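Local coordinates for E3 SUMO-protein ligase SIZ1 (Saccharomyces cerevisiae, PDB 3I2D) that acts as a SUMO E3 ligase that promotes attachment of SUMO (Smt3) to septins and PCNA, using a zinc-binding SP-RING domain that interacts with Ubc9, at residues L121-N127 with K193-L197; P142-N148 with N182-Y188; R157-K162 with L284-T288; I247-Q251 with F308-L313; M259-S263 with Q272-L277. All coordinates share one frame; numbering follows the deposited sequence.

Contact 1 of 5, residues L121-N127 with K193-L197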
# COMPACT_ATOMS: atom_id res chain seq x y z
N LEU A 121 -6.93 6.04 12.54
CA LEU A 121 -6.82 5.38 13.81
C LEU A 121 -6.34 3.96 13.48
O LEU A 121 -6.89 3.30 12.60
CB LEU A 121 -8.16 5.34 14.51
CG LEU A 121 -8.16 4.64 15.86
CD1 LEU A 121 -7.13 5.27 16.79
CD2 LEU A 121 -9.56 4.72 16.43
N PHE A 122 -5.28 3.53 14.15
CA PHE A 122 -4.73 2.20 13.94
C PHE A 122 -4.97 1.35 15.16
O PHE A 122 -5.17 1.86 16.26
CB PHE A 122 -3.21 2.24 13.69
CG PHE A 122 -2.82 2.79 12.36
CD1 PHE A 122 -2.94 4.15 12.09
CD2 PHE A 122 -2.35 1.95 11.36
CE1 PHE A 122 -2.59 4.66 10.87
CE2 PHE A 122 -2.00 2.45 10.12
CZ PHE A 122 -2.12 3.81 9.87
N SER A 123 -4.93 0.04 14.97
CA SER A 123 -5.11 -0.89 16.06
C SER A 123 -4.22 -2.08 15.83
O SER A 123 -4.04 -2.49 14.70
CB SER A 123 -6.56 -1.33 16.14
OG SER A 123 -6.73 -2.28 17.17
N GLY A 124 -3.66 -2.62 16.89
CA GLY A 124 -2.81 -3.79 16.77
C GLY A 124 -2.85 -4.54 18.08
O GLY A 124 -3.30 -4.00 19.08
N MET A 125 -2.41 -5.78 18.09
CA MET A 125 -2.42 -6.53 19.34
C MET A 125 -1.14 -6.27 20.12
O MET A 125 -0.09 -6.04 19.52
CB MET A 125 -2.54 -8.03 19.09
CG MET A 125 -3.67 -8.44 18.19
SD MET A 125 -3.57 -10.22 17.94
CE MET A 125 -5.15 -10.70 18.59
N ILE A 126 -1.22 -6.32 21.44
CA ILE A 126 -0.05 -6.12 22.28
C ILE A 126 0.86 -7.35 22.13
O ILE A 126 2.08 -7.25 22.19
CB ILE A 126 -0.47 -5.92 23.75
CG1 ILE A 126 -0.86 -4.46 23.98
CG2 ILE A 126 0.68 -6.25 24.68
CD1 ILE A 126 -1.97 -3.96 23.10
N ASN A 127 0.26 -8.51 21.92
CA ASN A 127 1.02 -9.74 21.75
C ASN A 127 0.57 -10.40 20.46
O ASN A 127 -0.20 -11.35 20.48
CB ASN A 127 0.79 -10.68 22.93
CG ASN A 127 1.62 -10.31 24.15
OD1 ASN A 127 2.82 -10.58 24.19
ND2 ASN A 127 0.99 -9.67 25.14
N LYS A 193 -7.64 -11.09 23.62
CA LYS A 193 -6.31 -10.52 23.57
C LYS A 193 -6.40 -9.01 23.80
O LYS A 193 -7.47 -8.44 23.66
CB LYS A 193 -5.69 -10.82 22.21
CG LYS A 193 -6.03 -12.21 21.73
CD LYS A 193 -4.99 -12.80 20.78
CE LYS A 193 -3.61 -12.93 21.43
NZ LYS A 193 -2.62 -13.44 20.42
N GLU A 194 -5.29 -8.38 24.17
CA GLU A 194 -5.26 -6.93 24.36
C GLU A 194 -4.86 -6.24 23.07
O GLU A 194 -4.09 -6.79 22.28
CB GLU A 194 -4.28 -6.54 25.46
CG GLU A 194 -4.87 -6.59 26.85
CD GLU A 194 -3.97 -5.93 27.88
OE1 GLU A 194 -2.79 -6.36 27.99
OE2 GLU A 194 -4.44 -4.99 28.57
N TYR A 195 -5.38 -5.04 22.85
CA TYR A 195 -5.05 -4.28 21.65
C TYR A 195 -4.68 -2.85 22.02
O TYR A 195 -5.11 -2.33 23.04
CB TYR A 195 -6.23 -4.23 20.68
CG TYR A 195 -6.77 -5.55 20.20
CD1 TYR A 195 -7.48 -6.40 21.05
CD2 TYR A 195 -6.62 -5.94 18.87
CE1 TYR A 195 -8.04 -7.59 20.59
CE2 TYR A 195 -7.16 -7.11 18.40
CZ TYR A 195 -7.87 -7.93 19.25
OH TYR A 195 -8.41 -9.09 18.76
N LYS A 196 -3.89 -2.20 21.18
CA LYS A 196 -3.52 -0.82 21.46
C LYS A 196 -3.82 -0.01 20.21
O LYS A 196 -3.51 -0.44 19.10
CB LYS A 196 -2.03 -0.74 21.83
CG LYS A 196 -1.64 0.52 22.57
CD LYS A 196 -0.22 0.44 23.08
CE LYS A 196 0.21 1.70 23.85
NZ LYS A 196 -0.58 1.93 25.10
N LEU A 197 -4.46 1.14 20.38
CA LEU A 197 -4.78 1.98 19.24
C LEU A 197 -3.93 3.23 19.23
O LEU A 197 -3.47 3.67 20.28
CB LEU A 197 -6.26 2.36 19.27
CG LEU A 197 -7.23 1.19 19.07
CD1 LEU A 197 -7.20 0.24 20.27
CD2 LEU A 197 -8.63 1.75 18.90
O HOH W 1 -2.59 -9.46 22.54
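Leu121 meets Leu197, its CD1 3.9 Å from Leu197 CB, and the two leucine side chains run obliquely across one another. The carbonyl oxygen Phe122 O lies by Leu197 CA. Ser123 packs its CB against Leu197 CG. Its hydroxyl OG points anti to the backbone N (chi1 177°) and bonds to Gln138 O outside the pair. Gly124 forms a hydrogen-bonded antiparallel pair with Lys196. Gly124 N reaches Lys196 O at 3.1 Å, and Lys196 N returns to Gly124 O at 2.8 Å. Met125 lies alongside Tyr195, both side chains pointing the same way. Its CG is 3.7 Å from Tyr195 CE2, and Met125 SD sits 5.4 Å from the centroid of the Tyr195 ring in an oblique Met-aromatic contact. Ile126 leaves the strand but still bonds through its N to Glu194 O at 3.0 Å. At the end, Asn127 N and Glu194 O share a bridging water. Lys193 NZ reaches Asn127 O at 3.2 Å. The contact joins strands 117-125 and 195-204 of the PINIT domain. Its chemistry changes along its length: leucines pack at the buried end, while at the more exposed end a lysine and a water hold main-chain oxygen and nitrogen atoms.

Contact 2 of 5, residues P142-N148 with N182-Y188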
# COMPACT_ATOMS: atom_id res chain seq x y z
N PRO A 142 -16.32 -8.11 17.68
CA PRO A 142 -16.99 -6.99 17.01
C PRO A 142 -16.63 -5.65 17.66
O PRO A 142 -16.16 -5.61 18.81
CB PRO A 142 -18.46 -7.33 17.21
CG PRO A 142 -18.44 -7.87 18.65
CD PRO A 142 -17.20 -8.75 18.67
N ASN A 143 -16.85 -4.56 16.95
CA ASN A 143 -16.55 -3.25 17.52
C ASN A 143 -17.40 -2.17 16.89
O ASN A 143 -18.01 -2.37 15.84
CB ASN A 143 -15.06 -2.91 17.36
CG ASN A 143 -14.70 -2.42 15.96
OD1 ASN A 143 -15.18 -1.39 15.52
ND2 ASN A 143 -13.83 -3.15 15.27
N GLU A 144 -17.45 -1.04 17.55
CA GLU A 144 -18.17 0.10 17.03
C GLU A 144 -17.35 1.32 17.38
O GLU A 144 -17.10 1.60 18.55
CB GLU A 144 -19.55 0.24 17.64
CG GLU A 144 -20.22 1.49 17.13
CD GLU A 144 -21.69 1.52 17.43
OE1 GLU A 144 -22.39 0.59 16.96
OE2 GLU A 144 -22.13 2.47 18.12
N LEU A 145 -16.91 2.03 16.35
CA LEU A 145 -16.10 3.22 16.54
C LEU A 145 -16.92 4.48 16.29
O LEU A 145 -17.66 4.58 15.30
CB LEU A 145 -14.90 3.20 15.59
CG LEU A 145 -13.88 4.32 15.73
CD1 LEU A 145 -13.17 4.23 17.08
CD2 LEU A 145 -12.89 4.22 14.60
N ARG A 146 -16.79 5.43 17.21
CA ARG A 146 -17.50 6.69 17.11
C ARG A 146 -16.54 7.84 17.31
O ARG A 146 -15.62 7.78 18.14
CB ARG A 146 -18.60 6.78 18.16
CG ARG A 146 -19.90 6.12 17.77
CD ARG A 146 -20.90 6.13 18.92
NE ARG A 146 -22.14 5.49 18.51
CZ ARG A 146 -23.02 6.03 17.67
NH1 ARG A 146 -22.80 7.24 17.16
NH2 ARG A 146 -24.11 5.36 17.32
N CYS A 147 -16.74 8.89 16.52
CA CYS A 147 -15.94 10.09 16.63
C CYS A 147 -16.94 11.21 16.83
O CYS A 147 -17.79 11.44 15.97
CB CYS A 147 -15.13 10.34 15.37
SG CYS A 147 -13.92 11.63 15.63
N ASN A 148 -16.84 11.90 17.96
CA ASN A 148 -17.76 12.98 18.29
C ASN A 148 -19.20 12.51 18.02
O ASN A 148 -19.92 13.09 17.20
CB ASN A 148 -17.44 14.24 17.48
CG ASN A 148 -16.01 14.73 17.71
OD1 ASN A 148 -15.51 14.72 18.83
ND2 ASN A 148 -15.37 15.17 16.64
N ASN A 182 -12.35 17.02 20.80
CA ASN A 182 -12.84 15.90 20.02
C ASN A 182 -12.95 14.69 20.92
O ASN A 182 -12.19 14.55 21.88
CB ASN A 182 -11.87 15.58 18.88
CG ASN A 182 -12.00 16.53 17.72
OD1 ASN A 182 -13.04 16.58 17.05
ND2 ASN A 182 -10.94 17.29 17.46
N ASN A 183 -13.89 13.81 20.60
CA ASN A 183 -14.05 12.62 21.40
C ASN A 183 -14.18 11.37 20.54
O ASN A 183 -15.05 11.27 19.67
CB ASN A 183 -15.28 12.75 22.31
CG ASN A 183 -15.07 12.07 23.64
OD1 ASN A 183 -15.07 10.84 23.74
ND2 ASN A 183 -14.88 12.87 24.68
N VAL A 184 -13.29 10.42 20.79
CA VAL A 184 -13.28 9.16 20.06
C VAL A 184 -13.62 8.06 21.03
O VAL A 184 -13.08 8.02 22.14
CB VAL A 184 -11.90 8.86 19.48
CG1 VAL A 184 -11.93 7.51 18.78
CG2 VAL A 184 -11.51 9.95 18.51
N GLU A 185 -14.49 7.15 20.63
CA GLU A 185 -14.85 6.06 21.51
C GLU A 185 -14.93 4.74 20.75
O GLU A 185 -15.59 4.65 19.72
CB GLU A 185 -16.19 6.36 22.17
CG GLU A 185 -16.49 5.51 23.38
CD GLU A 185 -17.74 5.99 24.11
OE1 GLU A 185 -17.78 7.17 24.52
OE2 GLU A 185 -18.68 5.17 24.26
N LEU A 186 -14.22 3.73 21.26
CA LEU A 186 -14.24 2.41 20.65
C LEU A 186 -14.95 1.45 21.60
O LEU A 186 -14.54 1.25 22.74
CB LEU A 186 -12.82 1.87 20.41
CG LEU A 186 -12.80 0.44 19.86
CD1 LEU A 186 -13.17 0.42 18.38
CD2 LEU A 186 -11.41 -0.14 20.04
N ILE A 187 -16.03 0.86 21.12
CA ILE A 187 -16.78 -0.08 21.91
C ILE A 187 -16.47 -1.47 21.37
O ILE A 187 -16.67 -1.74 20.19
CB ILE A 187 -18.28 0.16 21.77
CG1 ILE A 187 -18.62 1.56 22.29
CG2 ILE A 187 -19.05 -0.90 22.53
CD1 ILE A 187 -20.08 1.88 22.21
N TYR A 188 -15.97 -2.35 22.23
CA TYR A 188 -15.66 -3.71 21.83
C TYR A 188 -16.34 -4.71 22.74
O TYR A 188 -16.97 -4.34 23.74
CB TYR A 188 -14.16 -3.92 21.84
CG TYR A 188 -13.51 -3.55 23.15
CD1 TYR A 188 -13.23 -4.51 24.11
CD2 TYR A 188 -13.16 -2.23 23.42
CE1 TYR A 188 -12.61 -4.16 25.32
CE2 TYR A 188 -12.54 -1.87 24.61
CZ TYR A 188 -12.27 -2.84 25.56
OH TYR A 188 -11.68 -2.48 26.76
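Leu145 packs between Val184 and Leu186 on the buried face of this antiparallel strand pair. Its CD1 does the touching, 3.9 Å from Val184 CG1 and 4.0 Å from Leu186 CD1. CG stands anti to the backbone N (chi1 -175°), which brings that methyl across to the partner strand. Cys147 SG adds a lighter contact with Val184 CG2. Leu83 and Val87 of strand 74-90 touch Val184 and Leu186 on this face. The other face is more open and more polar. It carries Glu144, Arg146, Glu185 and Ile187, all partly exposed. There Arg146 NE pairs with Glu144 OE2 of its own strand at 3.0 Å, a salt bridge with a bent, weak hydrogen bond. Regular backbone bonds join Glu144 to Ile187 and Arg146 to Glu185. Asn148 carries the pairing on with backbone and side chain: its N bonds to Asn183 O, and its OD1 accepts from Asn183 N. Its ND2 gives a bond to Asn182 OD1 at 2.8 Å, in the carbonyl plane and on a lone pair. The two amides are nearly coplanar, 29° apart. The whole is a two-faced antiparallel pair at the middle of a PINIT-domain sheet, one face buried and one towards solvent.

Contact 3 of 5, residues R157-K162 with L284-T288; sequences RGFKSK and LQIPT
Leu284 lies against Gly158 and Arg157. From its CB the chain turns anti to the backbone N (chi1 168°), which carries Leu284 CG to within 4.1 Å of Gly158 CA. The tip, CD1, sits over the centre of one face of the Arg157 guanidinium, 3.8 Å from Arg157 CZ. The same methyl comes more loosely to Phe159 CE1. Arg157 NH2 bonds to Ile205 O, which holds one end of the flat group while the methyl covers its face. Leu284 O accepts from Phe159 N at 2.8 Å. Gln285 O follows with a bond from Lys160 N and a weak one from Ser161 N. Gly158 CA lies against Leu284 O. Further on, Ser161 OG rests beside Pro287 CD. The contact joins the PINIT-domain loop between strands 150-151 and 169-170 to the end of helix 276-285 in the SP-RING part, with Phe73 also touching Leu284.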
# COMPACT_ATOMS: atom_id res chain seq x y z
N ARG A 157 -9.99 5.49 1.87
CA ARG A 157 -9.58 5.58 0.47
C ARG A 157 -9.59 4.29 -0.35
O ARG A 157 -10.41 4.15 -1.27
CB ARG A 157 -8.21 6.23 0.37
CG ARG A 157 -7.84 6.54 -1.06
CD ARG A 157 -6.97 7.75 -1.11
NE ARG A 157 -5.57 7.44 -1.36
CZ ARG A 157 -4.79 6.69 -0.58
NH1 ARG A 157 -5.28 6.14 0.53
NH2 ARG A 157 -3.52 6.56 -0.90
N GLY A 158 -8.68 3.37 -0.07
CA GLY A 158 -8.68 2.15 -0.86
C GLY A 158 -8.92 0.95 0.02
O GLY A 158 -9.92 0.88 0.73
N PHE A 159 -7.99 0.00 -0.03
CA PHE A 159 -8.07 -1.20 0.78
C PHE A 159 -9.47 -1.77 0.88
O PHE A 159 -9.94 -2.08 1.97
CB PHE A 159 -7.54 -0.87 2.18
CG PHE A 159 -6.24 -0.13 2.17
CD1 PHE A 159 -6.22 1.25 2.07
CD2 PHE A 159 -5.04 -0.83 2.19
CE1 PHE A 159 -5.01 1.93 2.01
CE2 PHE A 159 -3.82 -0.15 2.13
CZ PHE A 159 -3.81 1.23 2.03
N LYS A 160 -10.14 -1.93 -0.26
CA LYS A 160 -11.50 -2.45 -0.22
C LYS A 160 -11.51 -3.97 -0.11
O LYS A 160 -12.54 -4.57 0.18
CB LYS A 160 -12.30 -1.96 -1.44
CG LYS A 160 -11.86 -2.55 -2.73
CD LYS A 160 -12.96 -2.51 -3.78
CE LYS A 160 -13.21 -1.12 -4.34
NZ LYS A 160 -13.92 -1.24 -5.65
N SER A 161 -10.36 -4.58 -0.34
CA SER A 161 -10.21 -6.03 -0.27
C SER A 161 -9.99 -6.47 1.18
O SER A 161 -10.12 -7.65 1.50
CB SER A 161 -8.99 -6.47 -1.06
OG SER A 161 -7.82 -6.04 -0.39
N LYS A 162 -9.65 -5.52 2.04
CA LYS A 162 -9.40 -5.82 3.44
C LYS A 162 -10.63 -5.55 4.29
O LYS A 162 -11.23 -4.47 4.20
CB LYS A 162 -8.27 -4.94 3.96
CG LYS A 162 -6.95 -5.02 3.24
CD LYS A 162 -6.07 -6.10 3.83
CE LYS A 162 -4.62 -5.82 3.50
NZ LYS A 162 -4.24 -4.45 4.00
N LEU A 284 -3.92 -0.16 -4.79
CA LEU A 284 -4.55 0.71 -3.81
C LEU A 284 -5.89 0.16 -3.37
O LEU A 284 -6.26 0.30 -2.22
CB LEU A 284 -4.72 2.12 -4.36
CG LEU A 284 -5.63 3.01 -3.51
CD1 LEU A 284 -4.99 3.28 -2.15
CD2 LEU A 284 -5.89 4.30 -4.26
N GLN A 285 -6.61 -0.47 -4.28
CA GLN A 285 -7.91 -1.03 -3.96
C GLN A 285 -7.81 -2.45 -3.39
O GLN A 285 -8.50 -2.80 -2.43
CB GLN A 285 -8.78 -1.10 -5.21
CG GLN A 285 -9.06 0.23 -5.88
CD GLN A 285 -9.62 1.26 -4.93
OE1 GLN A 285 -10.38 0.94 -4.03
NE2 GLN A 285 -9.23 2.50 -5.14
N ILE A 286 -6.96 -3.25 -4.01
CA ILE A 286 -6.78 -4.65 -3.62
C ILE A 286 -5.28 -4.96 -3.49
O ILE A 286 -4.69 -5.54 -4.40
CB ILE A 286 -7.44 -5.54 -4.71
CG1 ILE A 286 -8.90 -5.11 -4.89
CG2 ILE A 286 -7.36 -7.01 -4.34
CD1 ILE A 286 -9.54 -5.53 -6.20
N PRO A 287 -4.67 -4.60 -2.36
CA PRO A 287 -3.24 -4.80 -2.06
C PRO A 287 -2.76 -6.23 -1.97
O PRO A 287 -2.79 -6.85 -0.91
CB PRO A 287 -3.07 -4.05 -0.73
CG PRO A 287 -4.38 -4.30 -0.07
CD PRO A 287 -5.37 -4.05 -1.19
N THR A 288 -2.30 -6.74 -3.10
CA THR A 288 -1.78 -8.09 -3.21
C THR A 288 -0.27 -8.03 -3.42
O THR A 288 0.46 -8.89 -2.94
CB THR A 288 -2.38 -8.80 -4.42
OG1 THR A 288 -1.98 -8.12 -5.62
CG2 THR A 288 -3.89 -8.81 -4.31

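Contact 4 of 5, residues I247-Q251 with F308-L313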
# COMPACT_ATOMS: atom_id res chain seq x y z
N ILE A 247 5.35 -13.82 -29.91
CA ILE A 247 4.35 -12.77 -30.08
C ILE A 247 4.15 -12.16 -28.69
O ILE A 247 3.88 -12.86 -27.72
CB ILE A 247 3.01 -13.33 -30.59
CG1 ILE A 247 3.20 -14.01 -31.95
CG2 ILE A 247 2.01 -12.20 -30.73
CD1 ILE A 247 3.99 -15.33 -31.90
N MET A 248 4.32 -10.84 -28.61
CA MET A 248 4.17 -10.12 -27.35
C MET A 248 3.05 -9.14 -27.51
O MET A 248 2.88 -8.57 -28.59
CB MET A 248 5.46 -9.37 -27.02
CG MET A 248 5.34 -8.42 -25.84
SD MET A 248 6.89 -7.59 -25.47
CE MET A 248 6.79 -6.21 -26.59
N SER A 249 2.29 -8.92 -26.44
CA SER A 249 1.17 -7.99 -26.48
C SER A 249 1.54 -6.61 -25.99
O SER A 249 2.38 -6.45 -25.10
CB SER A 249 0.02 -8.50 -25.61
OG SER A 249 -1.07 -7.59 -25.61
N LEU A 250 0.91 -5.60 -26.58
CA LEU A 250 1.14 -4.22 -26.17
C LEU A 250 0.04 -3.86 -25.16
O LEU A 250 0.01 -2.76 -24.60
CB LEU A 250 1.07 -3.29 -27.39
CG LEU A 250 2.04 -3.60 -28.53
CD1 LEU A 250 1.95 -2.49 -29.57
CD2 LEU A 250 3.46 -3.70 -27.98
N GLN A 251 -0.87 -4.81 -24.95
CA GLN A 251 -1.98 -4.66 -24.04
C GLN A 251 -1.60 -5.04 -22.61
O GLN A 251 -0.81 -5.95 -22.38
CB GLN A 251 -3.16 -5.54 -24.50
CG GLN A 251 -3.59 -5.28 -25.95
CD GLN A 251 -3.99 -3.83 -26.19
OE1 GLN A 251 -5.09 -3.41 -25.86
NE2 GLN A 251 -3.07 -3.06 -26.76
N PHE A 308 12.63 -1.52 -23.60
CA PHE A 308 12.35 -2.24 -24.84
C PHE A 308 10.90 -2.05 -25.25
O PHE A 308 10.63 -1.56 -26.35
CB PHE A 308 12.62 -3.74 -24.70
CG PHE A 308 12.45 -4.48 -25.99
CD1 PHE A 308 13.40 -4.35 -27.01
CD2 PHE A 308 11.32 -5.24 -26.24
CE1 PHE A 308 13.21 -4.96 -28.25
CE2 PHE A 308 11.13 -5.86 -27.48
CZ PHE A 308 12.08 -5.71 -28.49
N VAL A 309 9.98 -2.43 -24.35
CA VAL A 309 8.55 -2.33 -24.61
C VAL A 309 8.08 -0.89 -24.76
O VAL A 309 7.20 -0.60 -25.57
CB VAL A 309 7.73 -3.02 -23.48
CG1 VAL A 309 6.25 -2.91 -23.78
CG2 VAL A 309 8.11 -4.48 -23.38
N ASP A 310 8.68 0.02 -23.99
CA ASP A 310 8.32 1.42 -24.08
C ASP A 310 8.62 1.90 -25.50
O ASP A 310 7.81 2.60 -26.11
CB ASP A 310 9.13 2.24 -23.09
CG ASP A 310 8.47 3.56 -22.74
OD1 ASP A 310 9.11 4.38 -22.04
OD2 ASP A 310 7.32 3.78 -23.16
N ASP A 311 9.78 1.51 -26.03
CA ASP A 311 10.17 1.89 -27.39
C ASP A 311 9.12 1.47 -28.42
O ASP A 311 8.62 2.29 -29.18
CB ASP A 311 11.52 1.27 -27.75
CG ASP A 311 12.70 2.09 -27.24
OD1 ASP A 311 12.46 3.06 -26.48
OD2 ASP A 311 13.86 1.75 -27.61
N ILE A 312 8.80 0.18 -28.45
CA ILE A 312 7.81 -0.32 -29.40
C ILE A 312 6.50 0.45 -29.23
O ILE A 312 5.87 0.87 -30.20
CB ILE A 312 7.53 -1.83 -29.18
CG1 ILE A 312 8.84 -2.62 -29.28
CG2 ILE A 312 6.52 -2.34 -30.22
CD1 ILE A 312 8.66 -4.10 -29.10
N LEU A 313 6.09 0.66 -27.98
CA LEU A 313 4.84 1.34 -27.67
C LEU A 313 4.80 2.78 -28.16
O LEU A 313 3.77 3.26 -28.64
CB LEU A 313 4.63 1.30 -26.15
CG LEU A 313 3.29 0.83 -25.60
CD1 LEU A 313 2.74 -0.39 -26.33
CD2 LEU A 313 3.50 0.53 -24.13
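Met248 and Leu250 reach from the 247-251 segment to one side of helix 307-313, and apolar contacts alone join the two segments. Met248 uses its methyl. Its CE meets Ile312 CD1 tip to tip at 3.8 Å and lies 3.9 Å from Val309 CG2. CG is anti to the backbone N (chi1 171°), and the chain stays extended to SD before bending, which sets CE among the helix side chains. The Phe308 ring is grazed obliquely, its CE2 4.4 Å from Met248 CE. Leu250 meets Ile312 as well, and Leu313 beyond it. Its CB packs on Leu313 CD1, as the two leucines slide past each other in opposite directions. Leu250 CD2 touches Ile312 CG2 at 4.0 Å, the two side chains crossing at about a right angle. With an alanine here CB would stay, but losing CG and both methyls would probably leave a gap between Leu313 CD1 and Ile312 CG2.

No hydrogen bond crosses between the two segments. Ser249 OG accepts from Gln251 N at 2.9 Å, an ST turn as the strand ends. Val323 of strand 322-326 also touches Leu250 and Ile312. Helix 307-313 thus packs against strand 245-249, an outer strand of the small antiparallel sheet with 322-326 and 331-333. The two lie steeply across each other (79° between the short segments), beside the zinc-bearing part of the SP-RING region.

Contact 5 of 5, residues M259-S263 with Q272-L277; sequences MKYPS and QCFDAL
Asp275 extends its CG anti to the backbone N (chi1 -168°), which brings the carboxylate to the backbone N-H groups of Lys260 and Tyr261. In Ser263 the hydroxyl lies between the backbone N and the carbonyl carbon (chi1 42°), beside Phe274 O and the Ala276 methyl. One carboxylate oxygen, Asp275 OD2, takes two backbone bonds. Lys260 N comes nearly straight on to Asp275 OD2 at 2.8 Å, and Tyr261 N meets the same OD2 from above the carboxylate plane at 2.9 Å. Asp275 is the N-cap of helix 276-285; its OD1 accepts from Trp278 N and weakly from Leu277 N. A leucine in place of Asp275 would probably leave Lys260 N and Tyr261 N without their acceptor and the helix start uncapped.

Beside it, Tyr261 O accepts from Ala276 N at 2.9 Å. Ser263 and Phe274 form a hydrogen-bonded antiparallel pair. Ser263 O also lies over one face of the Phe274 ring, 3.4 Å from Phe274 CD1. The side chain of Phe274 is about 5 Å from the zinc ion. Tyr261 CD1 packs on Leu277 CB, and Met259 SD sits 3.7 Å from Cys273 O. Leu211 of helix 207-215 touches Tyr261 and Ala276. The chemistry implies that a single carboxylate ties the loop before strand 262-265 to the start of the helix, one residue on from Phe274, which lies by the zinc site; the donors around it would probably favour its charged form.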
# COMPACT_ATOMS: atom_id res chain seq x y z
N MET A 259 -0.98 -0.39 -23.29
CA MET A 259 -0.18 0.04 -22.15
C MET A 259 0.36 1.43 -22.44
O MET A 259 0.51 1.83 -23.60
CB MET A 259 1.00 -0.90 -21.89
CG MET A 259 0.68 -2.13 -21.04
SD MET A 259 2.13 -3.24 -20.95
CE MET A 259 2.08 -4.10 -22.53
N LYS A 260 0.66 2.16 -21.37
CA LYS A 260 1.20 3.50 -21.47
C LYS A 260 2.50 3.55 -20.65
O LYS A 260 3.40 4.34 -20.93
CB LYS A 260 0.14 4.49 -20.96
CG LYS A 260 0.37 5.94 -21.37
CD LYS A 260 -0.75 6.89 -20.87
CE LYS A 260 -2.12 6.60 -21.52
NZ LYS A 260 -2.12 6.75 -23.02
N TYR A 261 2.61 2.68 -19.64
CA TYR A 261 3.82 2.61 -18.81
C TYR A 261 4.17 1.14 -18.61
O TYR A 261 3.87 0.57 -17.56
CB TYR A 261 3.58 3.26 -17.45
CG TYR A 261 3.08 4.67 -17.52
CD1 TYR A 261 1.71 4.95 -17.50
CD2 TYR A 261 3.97 5.73 -17.64
CE1 TYR A 261 1.25 6.25 -17.58
CE2 TYR A 261 3.52 7.05 -17.73
CZ TYR A 261 2.16 7.30 -17.70
OH TYR A 261 1.72 8.60 -17.79
N PRO A 262 4.84 0.51 -19.60
CA PRO A 262 5.22 -0.90 -19.54
C PRO A 262 6.15 -1.14 -18.39
O PRO A 262 7.16 -0.46 -18.26
CB PRO A 262 5.90 -1.14 -20.88
CG PRO A 262 5.58 0.06 -21.70
CD PRO A 262 5.57 1.16 -20.69
N SER A 263 5.84 -2.13 -17.57
CA SER A 263 6.69 -2.40 -16.44
C SER A 263 6.61 -3.80 -15.86
O SER A 263 5.80 -4.62 -16.27
CB SER A 263 6.42 -1.36 -15.36
OG SER A 263 5.04 -1.11 -15.22
N GLN A 272 6.44 -10.08 -21.09
CA GLN A 272 5.18 -9.37 -20.85
C GLN A 272 5.23 -8.40 -19.68
O GLN A 272 5.54 -8.78 -18.56
CB GLN A 272 4.03 -10.38 -20.64
CG GLN A 272 2.62 -9.76 -20.47
CD GLN A 272 2.27 -8.75 -21.57
OE1 GLN A 272 2.49 -9.00 -22.76
NE2 GLN A 272 1.72 -7.60 -21.17
N CYS A 273 4.92 -7.14 -19.96
CA CYS A 273 4.90 -6.12 -18.93
C CYS A 273 3.44 -5.83 -18.64
O CYS A 273 2.55 -6.47 -19.21
CB CYS A 273 5.58 -4.84 -19.41
SG CYS A 273 7.32 -5.04 -19.79
N PHE A 274 3.19 -4.89 -17.75
CA PHE A 274 1.83 -4.50 -17.40
C PHE A 274 1.90 -3.00 -17.13
O PHE A 274 2.98 -2.48 -16.89
CB PHE A 274 1.33 -5.25 -16.17
CG PHE A 274 2.26 -5.17 -15.02
CD1 PHE A 274 3.19 -6.18 -14.80
CD2 PHE A 274 2.22 -4.08 -14.15
CE1 PHE A 274 4.08 -6.11 -13.73
CE2 PHE A 274 3.09 -3.99 -13.09
CZ PHE A 274 4.03 -5.01 -12.87
N ASP A 275 0.77 -2.32 -17.15
CA ASP A 275 0.78 -0.88 -16.95
C ASP A 275 1.01 -0.46 -15.51
O ASP A 275 0.19 -0.74 -14.64
CB ASP A 275 -0.51 -0.29 -17.49
CG ASP A 275 -0.44 1.22 -17.58
OD1 ASP A 275 -0.80 1.89 -16.60
OD2 ASP A 275 0.02 1.73 -18.63
N ALA A 276 2.12 0.24 -15.25
CA ALA A 276 2.44 0.66 -13.88
C ALA A 276 1.35 1.52 -13.27
O ALA A 276 1.14 1.52 -12.05
CB ALA A 276 3.78 1.40 -13.82
N LEU A 277 0.63 2.26 -14.10
CA LEU A 277 -0.42 3.10 -13.54
C LEU A 277 -1.58 2.25 -13.06
O LEU A 277 -2.10 2.49 -11.96
CB LEU A 277 -0.91 4.14 -14.54
CG LEU A 277 -1.86 5.13 -13.88
CD1 LEU A 277 -1.20 5.80 -12.68
CD2 LEU A 277 -2.29 6.15 -14.89

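Overall arrangement
Contacts 1 and 2 belong to the PINIT domain, in two different antiparallel sheets. Their centres are 14 Å apart, and they touch through leucines, Leu197 with Leu186 and Leu121 with Leu145. Contact 2 is nested inside the loop closed by contact 1. Contacts 4 and 5 sit in the SP-RING part, 9 Å apart between centres. They touch through Leu313 with Pro262 and a probable hydrogen bond between Leu250 O and Met259 N, and contact 5 is nested within contact 4. Contact 3 lies between the two groups, its centre about 8 Å from the centre of the chain. It shares helix 276-285 with contact 5. It is one place where the PINIT and SP-RING parts meet directly.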